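Local structure of hookworm platelet inhibitor 1 (Ancylostoma caninum, 4TPV) at residues Q6-L11 and L48-Y53. The protein inhibits platelet aggregation and adhesion as a secreted hookworm toxin of the CAP superfamily, possibly by binding platelet integrins. Numbering follows the deposited sequence.
Sequences QQREKL and LEEKAY
Arg8 lays its guanidinium on the ring of Tyr53 and turns its edge to Glu49 and Glu50. The resulting salt-bridge network ties the N-terminal loop ahead of helix 13-34 to helix 46-56 of the CAP domain. Both ion pairs are hydrogen-bonded: Arg8 NE reaches Glu49 OE1 at 3.0 Å, on the anti side and somewhat out of the plane of a carboxylate turned steeply against the guanidinium, whereas Arg8 NH2 gives Glu50 OE1 a nearly straight bond (175°) between almost coplanar groups. Each acid has a second charged partner: Glu49 OE2 pairs with Arg16 and hydrogen-bonds Tyr44 OH, and Glu50 OE2 pairs with Lys54; this shared positive charge probably favours ionised carboxylates.

The stack is offset and nearly parallel, the planes 11° apart, with Arg8 CZ 4.1 Å from the ring centroid in an off-centre cation-pi contact. A bend at chi2 (-71°) folds the arginine chain along the tyrosine, so that Arg8 CD also makes a CH-pi contact over the same ring face. On the opposite side of the guanidinium lies Gln6 OE1, offset toward the rim. Leu11 adds apolar packing, its CD2 4.2 Å from Tyr53 CE2, and also touches Phe19 of helix 13-34.

Three waters complete the junction. One accepts from Arg8 NH1 and donates to Glu50 OE1; a second joins the backbone N of Gln6 to Glu49 OE1. The third accepts from the backbone N of Lys10 at 2.8 Å and lies 2.7 Å from Tyr53 OH, to which it is hydrogen-bonded.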
loop_
_atom_site.group_PDB
_atom_site.type_symbol
_atom_site.label_atom_id
_atom_site.label_comp_id
_atom_site.label_asym_id
_atom_site.label_seq_id
_atom_site.Cartn_x
_atom_site.Cartn_y
_atom_site.Cartn_z
ATOM N N GLN A 6 11.220 15.498 -1.089
ATOM C CA GLN A 6 12.031 16.358 -1.934
ATOM C C GLN A 6 11.485 16.332 -3.347
ATOM O O GLN A 6 10.624 15.500 -3.681
ATOM C CB GLN A 6 13.475 15.901 -1.924
ATOM C CG GLN A 6 13.689 14.655 -2.744
ATOM C CD GLN A 6 15.026 14.034 -2.489
ATOM O OE1 GLN A 6 15.197 13.273 -1.531
ATOM N NE2 GLN A 6 15.997 14.349 -3.343
ATOM N N GLN A 7 11.976 17.243 -4.183
ATOM C CA GLN A 7 11.531 17.286 -5.567
ATOM C C GLN A 7 11.948 16.013 -6.290
ATOM O O GLN A 7 13.109 15.634 -6.262
ATOM C CB GLN A 7 12.098 18.509 -6.293
ATOM C CG GLN A 7 11.268 18.900 -7.506
ATOM C CD GLN A 7 12.100 19.422 -8.658
ATOM O OE1 GLN A 7 13.052 20.185 -8.463
ATOM N NE2 GLN A 7 11.743 19.011 -9.875
ATOM N N ARG A 8 10.992 15.340 -6.922
ATOM C CA ARG A 8 11.314 14.171 -7.722
ATOM C C ARG A 8 10.999 14.436 -9.180
ATOM O O ARG A 8 10.067 15.173 -9.499
ATOM C CB ARG A 8 10.544 12.939 -7.240
ATOM C CG ARG A 8 10.762 12.605 -5.766
ATOM C CD ARG A 8 12.159 12.064 -5.444
ATOM N NE ARG A 8 12.203 11.605 -4.052
ATOM C CZ ARG A 8 13.271 11.079 -3.461
ATOM N NH1 ARG A 8 14.386 10.915 -4.140
ATOM N NH2 ARG A 8 13.216 10.687 -2.195
ATOM N N GLU A 9 11.763 13.810 -10.059
ATOM C CA GLU A 9 11.622 14.057 -11.482
ATOM C C GLU A 9 10.298 13.560 -12.046
ATOM O O GLU A 9 9.708 14.212 -12.905
ATOM C CB GLU A 9 12.776 13.408 -12.234
ATOM C CG GLU A 9 12.497 13.244 -13.706
ATOM C CD GLU A 9 13.745 12.954 -14.491
ATOM O OE1 GLU A 9 14.824 12.858 -13.868
ATOM O OE2 GLU A 9 13.645 12.831 -15.729
ATOM N N LYS A 10 9.830 12.409 -11.566
ATOM C CA LYS A 10 8.653 11.756 -12.148
ATOM C C LYS A 10 7.507 11.564 -11.148
ATOM O O LYS A 10 6.550 10.818 -11.407
ATOM C CB LYS A 10 9.056 10.400 -12.748
ATOM C CG LYS A 10 10.122 10.503 -13.836
ATOM C CD LYS A 10 10.557 9.129 -14.328
ATOM C CE LYS A 10 9.569 8.527 -15.316
ATOM N NZ LYS A 10 9.579 9.238 -16.636
ATOM N N LEU A 11 7.595 12.252 -10.016
ATOM C CA LEU A 11 6.602 12.128 -8.957
ATOM C C LEU A 11 6.411 13.504 -8.304
ATOM O O LEU A 11 7.403 14.175 -7.995
ATOM C CB LEU A 11 7.066 11.084 -7.926
ATOM C CG LEU A 11 6.113 10.799 -6.769
ATOM C CD1 LEU A 11 4.916 10.011 -7.256
ATOM C CD2 LEU A 11 6.814 10.052 -5.624
ATOM N N LEU A 48 9.559 6.381 3.698
ATOM C CA LEU A 48 9.355 5.223 2.840
ATOM C C LEU A 48 9.531 5.576 1.368
ATOM O O LEU A 48 9.995 4.746 0.590
ATOM C CB LEU A 48 7.968 4.628 3.062
ATOM C CG LEU A 48 7.832 3.975 4.419
ATOM C CD1 LEU A 48 6.471 3.290 4.507
ATOM C CD2 LEU A 48 8.956 2.962 4.650
ATOM N N GLU A 49 9.172 6.802 0.985
ATOM C CA GLU A 49 9.421 7.216 -0.394
ATOM C C GLU A 49 10.913 7.173 -0.706
ATOM O O GLU A 49 11.318 6.691 -1.770
ATOM C CB GLU A 49 8.876 8.620 -0.689
ATOM C CG GLU A 49 9.325 9.148 -2.067
ATOM C CD GLU A 49 8.685 10.479 -2.447
ATOM O OE1 GLU A 49 9.447 11.420 -2.787
ATOM O OE2 GLU A 49 7.445 10.576 -2.429
ATOM N N GLU A 50 11.744 7.677 0.204
ATOM C CA GLU A 50 13.183 7.630 -0.034
ATOM C C GLU A 50 13.674 6.172 -0.106
ATOM O O GLU A 50 14.501 5.839 -0.954
ATOM C CB GLU A 50 13.944 8.403 1.037
ATOM C CG GLU A 50 15.445 8.105 1.044
ATOM C CD GLU A 50 16.229 8.702 -0.123
ATOM O OE1 GLU A 50 15.635 9.357 -1.005
ATOM O OE2 GLU A 50 17.461 8.494 -0.147
ATOM N N LYS A 51 13.131 5.306 0.748
ATOM C CA LYS A 51 13.469 3.883 0.699
ATOM C C LYS A 51 13.067 3.301 -0.658
ATOM O O LYS A 51 13.806 2.509 -1.274
ATOM C CB LYS A 51 12.772 3.132 1.841
ATOM C CG LYS A 51 13.195 1.678 2.022
ATOM C CD LYS A 51 12.408 1.048 3.166
ATOM C CE LYS A 51 12.777 -0.422 3.344
ATOM N NZ LYS A 51 11.815 -1.133 4.239
ATOM N N ALA A 52 11.905 3.721 -1.129
ATOM C CA ALA A 52 11.419 3.249 -2.422
ATOM C C ALA A 52 12.317 3.707 -3.569
ATOM O O ALA A 52 12.574 2.929 -4.497
ATOM C CB ALA A 52 9.969 3.716 -2.647
ATOM N N TYR A 53 12.811 4.954 -3.516
ATOM C CA TYR A 53 13.716 5.439 -4.562
ATOM C C TYR A 53 15.048 4.695 -4.525
ATOM O O TYR A 53 15.562 4.282 -5.562
ATOM C CB TYR A 53 13.936 6.971 -4.467
ATOM C CG TYR A 53 12.950 7.691 -5.336
ATOM C CD1 TYR A 53 13.157 7.795 -6.710
ATOM C CD2 TYR A 53 11.766 8.176 -4.816
ATOM C CE1 TYR A 53 12.226 8.398 -7.537
ATOM C CE2 TYR A 53 10.814 8.775 -5.637
ATOM C CZ TYR A 53 11.057 8.890 -7.002
ATOM O OH TYR A 53 10.135 9.481 -7.827
HETATM O O HOH W 1 17.056 10.605 -2.802
HETATM O O HOH W 2 11.162 12.707 -1.342
HETATM O O HOH W 3 11.228 10.493 -10.030
#